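Local atomic coordinates of H127A/Y244A mutant of alginate lyase AlyC3 in complex with dimannuronate (Psychromonas sp., PDB entry 7C8F), a protein that cleaves alginate as a lyase of the PL7 family, probably binding mannuronate-rich chains in its substrate site. Residues V23-E35 / Y43-Y57. Residues are numbered along the deposited sequence; the frame is centred on the assembly and turned at random.
Sequences VLTESELQISDAE and YFALDGNFTGIVNQY. With MLI (malonate ion), chain F.
F50 is the chief knob of this contact, its ring filling a hollow between the end of helix 18-25 and strand 27-31. L24 CD2 sits 3.8 Å from the ring centroid and 6° off the normal, a CH-pi contact over the middle of one face; A45 CB lies against the opposite face, offset toward the rim. At the edge, S27 O is 3.5 Å from F50 CE1, while L29 CB closes on CE2, so the ring is clasped on both faces and along its rim. The type I turn from A45 to G48 brings G48 tight against the helix end: G48 O receives a nearly straight CA-H...O contact from T25, and G48, without a side chain, lets its CA come to 3.2 Å from S27 O.

Just before this turn, strand 42-44 pairs antiparallel with strand 27-31 as a beta hairpin, L29 and F44 bonding reciprocally through N and O, both at 2.9 Å. Strand 27-31 pairs on its other side with strand 77-82, in the large sheet of the beta-jelly-roll known for PL7 lyases. L29, CG anti to the backbone N, extends CD2 past I53 CG2, which runs the other way. I31 CG2 meets the F44 edge at CE2, 3.6 Å away.

On the other face of the hairpin, Q30 and Y43, a non-hydrogen-bonded pair, cross with amide and ring planes 80° apart. Q30 NE2 donates nearly straight bonds to E28 OE2 (171°) and to O8 of a malonate ion, whose O6 takes the Y43 hydroxyl at 2.8 Å. A leucine in place of Q30 would probably leave E28 OE2 and malonate O8 without this shared donor. H83 binds E28 OE1, and R81 and K128 also hold the malonate, probably from the crystallisation liquor. The chemistry thus divides by face: apolar packing round L29 and F44, and on the Q30 and Y43 side a polar patch able to hold a carboxylate.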
ATOM      1  N   VAL B  23      -4.920  19.383 -22.723  1.00 16.32           N
ATOM      2  CA  VAL B  23      -5.427  18.710 -21.530  1.00 16.40           C
ATOM      3  C   VAL B  23      -6.660  17.883 -21.867  1.00 14.51           C
ATOM      4  O   VAL B  23      -6.859  16.795 -21.324  1.00 14.64           O
ATOM      5  CB  VAL B  23      -5.670  19.690 -20.359  1.00 14.12           C
ATOM      6  CG1 VAL B  23      -6.836  20.625 -20.649  1.00 16.75           C
ATOM      7  CG2 VAL B  23      -5.903  18.902 -19.057  1.00 14.58           C
ATOM      8  N   LEU B  24      -7.506  18.377 -22.772  1.00 13.82           N
ATOM      9  CA  LEU B  24      -8.686  17.603 -23.134  1.00 14.37           C
ATOM     10  C   LEU B  24      -8.306  16.273 -23.794  1.00 14.51           C
ATOM     11  O   LEU B  24      -8.894  15.237 -23.477  1.00 14.85           O
ATOM     12  CB  LEU B  24      -9.616  18.427 -24.029  1.00 15.41           C
ATOM     13  CG  LEU B  24     -10.155  19.685 -23.325  1.00 15.25           C
ATOM     14  CD1 LEU B  24     -11.043  20.452 -24.321  1.00 19.56           C
ATOM     15  CD2 LEU B  24     -10.940  19.317 -22.093  1.00 17.38           C
ATOM     16  N   THR B  25      -7.322  16.248 -24.668  1.00 14.56           N
ATOM     17  CA  THR B  25      -6.941  14.985 -25.308  1.00 13.28           C
ATOM     18  C   THR B  25      -6.369  13.977 -24.342  1.00 13.68           C
ATOM     19  O   THR B  25      -6.350  12.835 -24.592  1.00 15.50           O
ATOM     20  CB  THR B  25      -5.917  15.164 -26.446  1.00 14.17           C
ATOM     21  OG1 THR B  25      -4.717  15.753 -25.970  1.00 15.96           O
ATOM     22  CG2 THR B  25      -6.490  16.004 -27.549  1.00 21.30           C
ATOM     23  N   GLU B  26      -5.927  14.470 -23.214  1.00 13.41           N
ATOM     24  CA  GLU B  26      -5.341  13.641 -22.175  1.00 15.27           C
ATOM     25  C   GLU B  26      -6.331  13.205 -21.104  1.00 13.64           C
ATOM     26  O   GLU B  26      -5.972  12.572 -20.168  1.00 15.82           O
ATOM     27  CB  GLU B  26      -4.218  14.427 -21.493  1.00 18.16           C
ATOM     28  CG  GLU B  26      -2.971  14.676 -22.347  1.00 16.98           C
ATOM     29  CD  GLU B  26      -2.149  13.436 -22.539  1.00 29.16           C
ATOM     30  OE1 GLU B  26      -1.867  12.781 -21.558  1.00 31.67           O
ATOM     31  OE2 GLU B  26      -1.794  13.112 -23.662  1.00 24.90           O
ATOM     32  N   SER B  27      -7.579  13.566 -21.300  1.00 15.05           N
ATOM     33  CA  SER B  27      -8.605  13.335 -20.314  1.00 15.10           C
ATOM     34  C   SER B  27      -9.939  12.827 -20.801  1.00 13.96           C
ATOM     35  O   SER B  27     -10.146  12.636 -21.957  1.00 14.57           O
ATOM     36  CB  SER B  27      -8.925  14.673 -19.612  1.00 15.33           C
ATOM     37  OG  SER B  27      -7.796  15.367 -19.184  1.00 15.25           O
ATOM     38  N   GLU B  28     -10.827  12.623 -19.846  1.00 13.61           N
ATOM     39  CA  GLU B  28     -12.220  12.308 -20.085  1.00 13.86           C
ATOM     40  C   GLU B  28     -13.053  13.255 -19.232  1.00 15.57           C
ATOM     41  O   GLU B  28     -12.524  13.854 -18.377  1.00 15.02           O
ATOM     42  CB  GLU B  28     -12.589  10.850 -19.821  1.00 16.75           C
ATOM     43  CG  GLU B  28     -12.424  10.383 -18.397  1.00 16.09           C
ATOM     44  CD  GLU B  28     -12.665   8.901 -18.271  1.00 20.51           C
ATOM     45  OE1 GLU B  28     -12.122   8.156 -19.070  1.00 20.76           O
ATOM     46  OE2 GLU B  28     -13.402   8.535 -17.377  1.00 24.40           O
ATOM     47  N   LEU B  29     -14.341  13.362 -19.505  1.00 15.24           N
ATOM     48  CA  LEU B  29     -15.258  14.194 -18.736  1.00 13.75           C
ATOM     49  C   LEU B  29     -16.104  13.289 -17.854  1.00 16.43           C
ATOM     50  O   LEU B  29     -16.705  12.325 -18.342  1.00 16.85           O
ATOM     51  CB  LEU B  29     -16.169  15.008 -19.661  1.00 17.56           C
ATOM     52  CG  LEU B  29     -17.153  15.934 -18.942  1.00 18.35           C
ATOM     53  CD1 LEU B  29     -16.424  17.071 -18.209  1.00 20.08           C
ATOM     54  CD2 LEU B  29     -18.171  16.502 -19.930  1.00 21.53           C
ATOM     55  N   GLN B  30     -16.107  13.567 -16.555  1.00 14.64           N
ATOM     56  CA  GLN B  30     -16.898  12.825 -15.579  1.00 15.33           C
ATOM     57  C   GLN B  30     -17.874  13.827 -14.988  1.00 16.73           C
ATOM     58  O   GLN B  30     -17.473  14.737 -14.254  1.00 16.85           O
ATOM     59  CB  GLN B  30     -15.996  12.204 -14.504  1.00 16.42           C
ATOM     60  CG  GLN B  30     -14.924  11.285 -15.103  1.00 16.39           C
ATOM     61  CD  GLN B  30     -14.103  10.516 -14.078  1.00 17.02           C
ATOM     62  OE1 GLN B  30     -14.087  10.844 -12.885  1.00 21.59           O
ATOM     63  NE2 GLN B  30     -13.411   9.480 -14.551  1.00 20.42           N
ATOM     64  N   ILE B  31     -19.124  13.716 -15.385  1.00 16.36           N
ATOM     65  CA  ILE B  31     -20.123  14.689 -15.025  1.00 17.66           C
ATOM     66  C   ILE B  31     -21.446  14.096 -14.589  1.00 19.29           C
ATOM     67  O   ILE B  31     -21.925  13.196 -15.168  1.00 19.02           O
ATOM     68  CB  ILE B  31     -20.320  15.645 -16.221  1.00 16.54           C
ATOM     69  CG1 ILE B  31     -21.288  16.774 -15.928  1.00 20.73           C
ATOM     70  CG2 ILE B  31     -20.717  14.891 -17.465  1.00 19.15           C
ATOM     71  CD1 ILE B  31     -21.287  17.813 -16.989  1.00 21.66           C
ATOM     72  N   SER B  32     -21.990  14.646 -13.532  1.00 18.02           N
ATOM     73  CA  SER B  32     -23.249  14.220 -13.019  1.00 19.23           C
ATOM     74  C   SER B  32     -24.393  14.794 -13.844  1.00 23.81           C
ATOM     75  O   SER B  32     -24.282  15.815 -14.419  1.00 22.45           O
ATOM     76  CB  SER B  32     -23.396  14.784 -11.612  1.00 20.90           C
ATOM     77  OG  SER B  32     -22.469  14.265 -10.727  1.00 21.98           O
ATOM     78  N   ASP B  33     -25.492  14.068 -13.849  1.00 22.90           N
ATOM     79  CA  ASP B  33     -26.741  14.519 -14.417  1.00 21.89           C
ATOM     80  C   ASP B  33     -27.290  15.250 -13.181  1.00 20.16           C
ATOM     81  O   ASP B  33     -27.554  14.659 -12.204  1.00 22.65           O
ATOM     82  CB  ASP B  33     -27.608  13.333 -14.804  1.00 21.06           C
ATOM     83  CG  ASP B  33     -29.033  13.713 -15.161  1.00 23.43           C
ATOM     84  OD1 ASP B  33     -29.430  14.837 -15.030  1.00 24.34           O
ATOM     85  OD2 ASP B  33     -29.730  12.806 -15.550  1.00 30.18           O
ATOM     86  N   ALA B  34     -27.390  16.555 -13.283  1.00 23.36           N
ATOM     87  CA  ALA B  34     -27.821  17.358 -12.143  1.00 32.94           C
ATOM     88  C   ALA B  34     -29.177  16.910 -11.616  1.00 37.28           C
ATOM     89  O   ALA B  34     -29.452  17.051 -10.421  1.00 34.15           O
ATOM     90  CB  ALA B  34     -27.842  18.842 -12.516  1.00 31.99           C
ATOM     91  N   GLU B  35     -30.030  16.356 -12.480  1.00 23.03           N
ATOM     92  CA  GLU B  35     -31.359  15.913 -12.078  1.00 23.99           C
ATOM     93  C   GLU B  35     -31.511  14.395 -12.106  1.00 23.40           C
ATOM     94  O   GLU B  35     -32.631  13.877 -12.119  1.00 22.03           O
ATOM     95  CB  GLU B  35     -32.434  16.649 -12.876  1.00 22.81           C
ATOM     96  CG  GLU B  35     -32.464  18.118 -12.474  1.00 30.88           C
ATOM     97  CD  GLU B  35     -33.411  18.954 -13.283  1.00 43.71           C
ATOM     98  OE1 GLU B  35     -34.152  18.380 -14.101  1.00 34.47           O
ATOM     99  OE2 GLU B  35     -33.410  20.190 -13.095  1.00 40.35           O
ATOM    100  N   TYR B  43     -19.886   9.488 -18.084  1.00 24.22           N
ATOM    101  CA  TYR B  43     -18.585   9.612 -18.671  1.00 21.90           C
ATOM    102  C   TYR B  43     -18.653   9.932 -20.134  1.00 25.27           C
ATOM    103  O   TYR B  43     -19.417   9.354 -20.832  1.00 30.62           O
ATOM    104  CB  TYR B  43     -17.838   8.293 -18.450  1.00 22.55           C
ATOM    105  CG  TYR B  43     -17.764   7.858 -17.018  1.00 24.22           C
ATOM    106  CD1 TYR B  43     -18.803   7.196 -16.401  1.00 28.38           C
ATOM    107  CD2 TYR B  43     -16.648   8.105 -16.284  1.00 26.51           C
ATOM    108  CE1 TYR B  43     -18.697   6.809 -15.099  1.00 27.23           C
ATOM    109  CE2 TYR B  43     -16.538   7.720 -14.994  1.00 31.58           C
ATOM    110  CZ  TYR B  43     -17.572   7.076 -14.401  1.00 33.35           C
ATOM    111  OH  TYR B  43     -17.425   6.742 -13.114  1.00 34.50           O
ATOM    112  N   PHE B  44     -17.823  10.851 -20.586  1.00 20.60           N
ATOM    113  CA  PHE B  44     -17.743  11.248 -21.986  1.00 21.04           C
ATOM    114  C   PHE B  44     -16.284  11.432 -22.360  1.00 24.07           C
ATOM    115  O   PHE B  44     -15.418  11.602 -21.497  1.00 18.86           O
ATOM    116  CB  PHE B  44     -18.538  12.523 -22.259  1.00 21.28           C
ATOM    117  CG  PHE B  44     -19.982  12.419 -21.859  1.00 27.02           C
ATOM    118  CD1 PHE B  44     -20.897  11.775 -22.680  1.00 38.29           C
ATOM    119  CD2 PHE B  44     -20.423  12.938 -20.655  1.00 26.88           C
ATOM    120  CE1 PHE B  44     -22.227  11.664 -22.309  1.00 41.31           C
ATOM    121  CE2 PHE B  44     -21.752  12.836 -20.278  1.00 28.59           C
ATOM    122  CZ  PHE B  44     -22.654  12.195 -21.108  1.00 38.67           C
ATOM    123  N   ALA B  45     -16.012  11.396 -23.663  1.00 19.09           N
ATOM    124  CA  ALA B  45     -14.649  11.531 -24.158  1.00 19.64           C
ATOM    125  C   ALA B  45     -13.710  10.516 -23.510  1.00 16.59           C
ATOM    126  O   ALA B  45     -12.579  10.831 -23.128  1.00 17.63           O
ATOM    127  CB  ALA B  45     -14.137  12.963 -24.003  1.00 18.38           C
ATOM    128  N   LEU B  46     -14.184   9.269 -23.398  1.00 18.75           N
ATOM    129  CA  LEU B  46     -13.370   8.212 -22.810  1.00 18.94           C
ATOM    130  C   LEU B  46     -12.040   8.060 -23.534  1.00 24.53           C
ATOM    131  O   LEU B  46     -11.053   7.615 -22.938  1.00 22.44           O
ATOM    132  CB  LEU B  46     -14.133   6.886 -22.822  1.00 22.14           C
ATOM    133  CG  LEU B  46     -15.421   6.846 -22.003  1.00 28.94           C
ATOM    134  CD1 LEU B  46     -16.178   5.558 -22.291  1.00 32.30           C
ATOM    135  CD2 LEU B  46     -15.101   6.959 -20.524  1.00 26.58           C
ATOM    136  N   ASP B  47     -12.005   8.404 -24.820  1.00 21.63           N
ATOM    137  CA  ASP B  47     -10.808   8.346 -25.642  1.00 22.68           C
ATOM    138  C   ASP B  47     -10.082   9.681 -25.755  1.00 20.94           C
ATOM    139  O   ASP B  47      -9.146   9.798 -26.552  1.00 23.18           O
ATOM    140  CB  ASP B  47     -11.159   7.819 -27.043  1.00 24.18           C
ATOM    141  CG  ASP B  47     -12.144   8.721 -27.802  1.00 38.53           C
ATOM    142  OD1 ASP B  47     -12.698   9.688 -27.227  1.00 21.37           O
ATOM    143  OD2 ASP B  47     -12.384   8.445 -28.998  1.00 34.72           O
ATOM    144  N   GLY B  48     -10.480  10.693 -24.987  1.00 14.77           N
ATOM    145  CA  GLY B  48      -9.826  11.974 -25.109  1.00 17.69           C
ATOM    146  C   GLY B  48     -10.318  12.837 -26.248  1.00 15.18           C
ATOM    147  O   GLY B  48      -9.747  13.907 -26.483  1.00 18.74           O
ATOM    148  N   ASN B  49     -11.353  12.412 -26.969  1.00 14.64           N
ATOM    149  CA  ASN B  49     -11.881  13.218 -28.062  1.00 15.37           C
ATOM    150  C   ASN B  49     -13.085  13.988 -27.551  1.00 14.50           C
ATOM    151  O   ASN B  49     -14.176  13.432 -27.388  1.00 16.21           O
ATOM    152  CB  ASN B  49     -12.230  12.382 -29.284  1.00 15.67           C
ATOM    153  CG  ASN B  49     -12.433  13.247 -30.495  1.00 16.56           C
ATOM    154  OD1 ASN B  49     -12.651  14.456 -30.366  1.00 19.47           O
ATOM    155  ND2 ASN B  49     -12.348  12.656 -31.677  1.00 17.92           N
ATOM    156  N   PHE B  50     -12.871  15.279 -27.313  1.00 15.92           N
ATOM    157  CA  PHE B  50     -13.903  16.187 -26.847  1.00 17.20           C
ATOM    158  C   PHE B  50     -14.657  16.875 -27.981  1.00 17.93           C
ATOM    159  O   PHE B  50     -15.490  17.741 -27.702  1.00 18.99           O
ATOM    160  CB  PHE B  50     -13.295  17.232 -25.900  1.00 17.13           C
ATOM    161  CG  PHE B  50     -13.171  16.761 -24.466  1.00 15.66           C
ATOM    162  CD1 PHE B  50     -12.172  15.860 -24.087  1.00 13.77           C
ATOM    163  CD2 PHE B  50     -14.050  17.225 -23.503  1.00 17.12           C
ATOM    164  CE1 PHE B  50     -12.053  15.431 -22.767  1.00 16.66           C
ATOM    165  CE2 PHE B  50     -13.947  16.812 -22.190  1.00 16.41           C
ATOM    166  CZ  PHE B  50     -12.945  15.913 -21.815  1.00 15.18           C
ATOM    167  N   THR B  51     -14.412  16.493 -29.239  1.00 18.60           N
ATOM    168  CA  THR B  51     -15.126  17.119 -30.348  1.00 17.49           C
ATOM    169  C   THR B  51     -16.626  16.983 -30.131  1.00 19.18           C
ATOM    170  O   THR B  51     -17.134  15.882 -29.899  1.00 22.02           O
ATOM    171  CB  THR B  51     -14.722  16.440 -31.658  1.00 14.67           C
ATOM    172  OG1 THR B  51     -13.334  16.696 -31.925  1.00 18.64           O
ATOM    173  CG2 THR B  51     -15.587  16.977 -32.827  1.00 21.35           C
ATOM    174  N   GLY B  52     -17.335  18.116 -30.171  1.00 21.21           N
ATOM    175  CA  GLY B  52     -18.772  18.130 -29.980  1.00 23.02           C
ATOM    176  C   GLY B  52     -19.260  18.132 -28.543  1.00 28.85           C
ATOM    177  O   GLY B  52     -20.475  18.236 -28.322  1.00 28.88           O
ATOM    178  N   ILE B  53     -18.375  18.020 -27.557  1.00 21.48           N
ATOM    179  CA  ILE B  53     -18.776  17.910 -26.158  1.00 22.81           C
ATOM    180  C   ILE B  53     -18.940  19.316 -25.593  1.00 23.65           C
ATOM    181  O   ILE B  53     -17.950  20.018 -25.371  1.00 25.15           O
ATOM    182  CB  ILE B  53     -17.753  17.107 -25.347  1.00 20.67           C
ATOM    183  CG1 ILE B  53     -17.595  15.702 -25.934  1.00 23.52           C
ATOM    184  CG2 ILE B  53     -18.159  17.053 -23.875  1.00 23.15           C
ATOM    185  CD1 ILE B  53     -18.855  14.875 -25.899  1.00 32.23           C
ATOM    186  N   VAL B  54     -20.185  19.720 -25.350  1.00 22.68           N
ATOM    187  CA  VAL B  54     -20.497  21.055 -24.834  1.00 23.36           C
ATOM    188  C   VAL B  54     -21.907  21.018 -24.264  1.00 34.65           C
ATOM    189  O   VAL B  54     -22.779  20.322 -24.787  1.00 29.55           O
ATOM    190  CB  VAL B  54     -20.359  22.129 -25.942  1.00 22.07           C
ATOM    191  CG1 VAL B  54     -21.301  21.817 -27.112  1.00 24.25           C
ATOM    192  CG2 VAL B  54     -20.641  23.535 -25.400  1.00 23.94           C
ATOM    193  N   ASN B  55     -22.127  21.758 -23.182  1.00 23.43           N
ATOM    194  CA  ASN B  55     -23.487  21.960 -22.690  1.00 23.54           C
ATOM    195  C   ASN B  55     -23.493  23.121 -21.702  1.00 23.94           C
ATOM    196  O   ASN B  55     -22.484  23.807 -21.514  1.00 23.44           O
ATOM    197  CB  ASN B  55     -24.131  20.692 -22.133  1.00 24.72           C
ATOM    198  CG  ASN B  55     -23.463  20.192 -20.872  1.00 36.46           C
ATOM    199  OD1 ASN B  55     -22.813  20.945 -20.151  1.00 26.23           O
ATOM    200  ND2 ASN B  55     -23.640  18.913 -20.589  1.00 38.24           N
ATOM    201  N   GLN B  56     -24.667  23.358 -21.107  1.00 29.11           N
ATOM    202  CA  GLN B  56     -24.863  24.490 -20.208  1.00 28.01           C
ATOM    203  C   GLN B  56     -23.944  24.440 -18.998  1.00 24.03           C
ATOM    204  O   GLN B  56     -23.690  25.483 -18.392  1.00 25.07           O
ATOM    205  CB  GLN B  56     -26.314  24.522 -19.722  1.00 29.92           C
ATOM    206  CG  GLN B  56     -26.822  23.167 -19.245  1.00 55.01           C
ATOM    207  CD  GLN B  56     -28.250  23.210 -18.732  1.00 95.69           C
ATOM    208  OE1 GLN B  56     -28.661  24.169 -18.077  1.00 59.61           O
ATOM    209  NE2 GLN B  56     -29.015  22.164 -19.029  1.00 94.66           N
ATOM    210  N   TYR B  57     -23.449  23.257 -18.630  1.00 22.18           N
ATOM    211  CA  TYR B  57     -22.596  23.111 -17.455  1.00 19.40           C
ATOM    212  C   TYR B  57     -21.116  22.959 -17.799  1.00 20.00           C
ATOM    213  O   TYR B  57     -20.282  22.975 -16.887  1.00 18.38           O
ATOM    214  CB  TYR B  57     -23.025  21.894 -16.622  1.00 23.27           C
ATOM    215  CG  TYR B  57     -24.427  21.966 -16.050  1.00 27.82           C
ATOM    216  CD1 TYR B  57     -24.746  22.865 -15.043  1.00 54.34           C
ATOM    217  CD2 TYR B  57     -25.427  21.120 -16.514  1.00 69.36           C
ATOM    218  CE1 TYR B  57     -26.027  22.924 -14.516  1.00 57.03           C
ATOM    219  CE2 TYR B  57     -26.709  21.173 -15.994  1.00 55.86           C
ATOM    220  CZ  TYR B  57     -27.003  22.075 -14.995  1.00 60.24           C
ATOM    221  OH  TYR B  57     -28.278  22.128 -14.475  1.00 51.88           O
TER
HETATM  222  C1  MLI F 301     -12.833   6.610 -11.295  1.00 29.06           C
HETATM  223  C2  MLI F 301     -14.094   6.543 -12.108  1.00 30.38           C
HETATM  224  C3  MLI F 301     -11.650   6.952 -12.146  1.00 27.79           C
HETATM  225  O6  MLI F 301     -15.023   7.257 -11.786  1.00 30.90           O
HETATM  226  O7  MLI F 301     -14.194   5.802 -13.060  1.00 31.03           O
HETATM  227  O8  MLI F 301     -11.675   7.970 -12.796  1.00 27.22           O
HETATM  228  O9  MLI F 301     -10.760   6.177 -12.120  1.00 27.11           O
HETATM  229  O   HOH W   1      -6.439  11.313 -26.980  1.00 25.74           O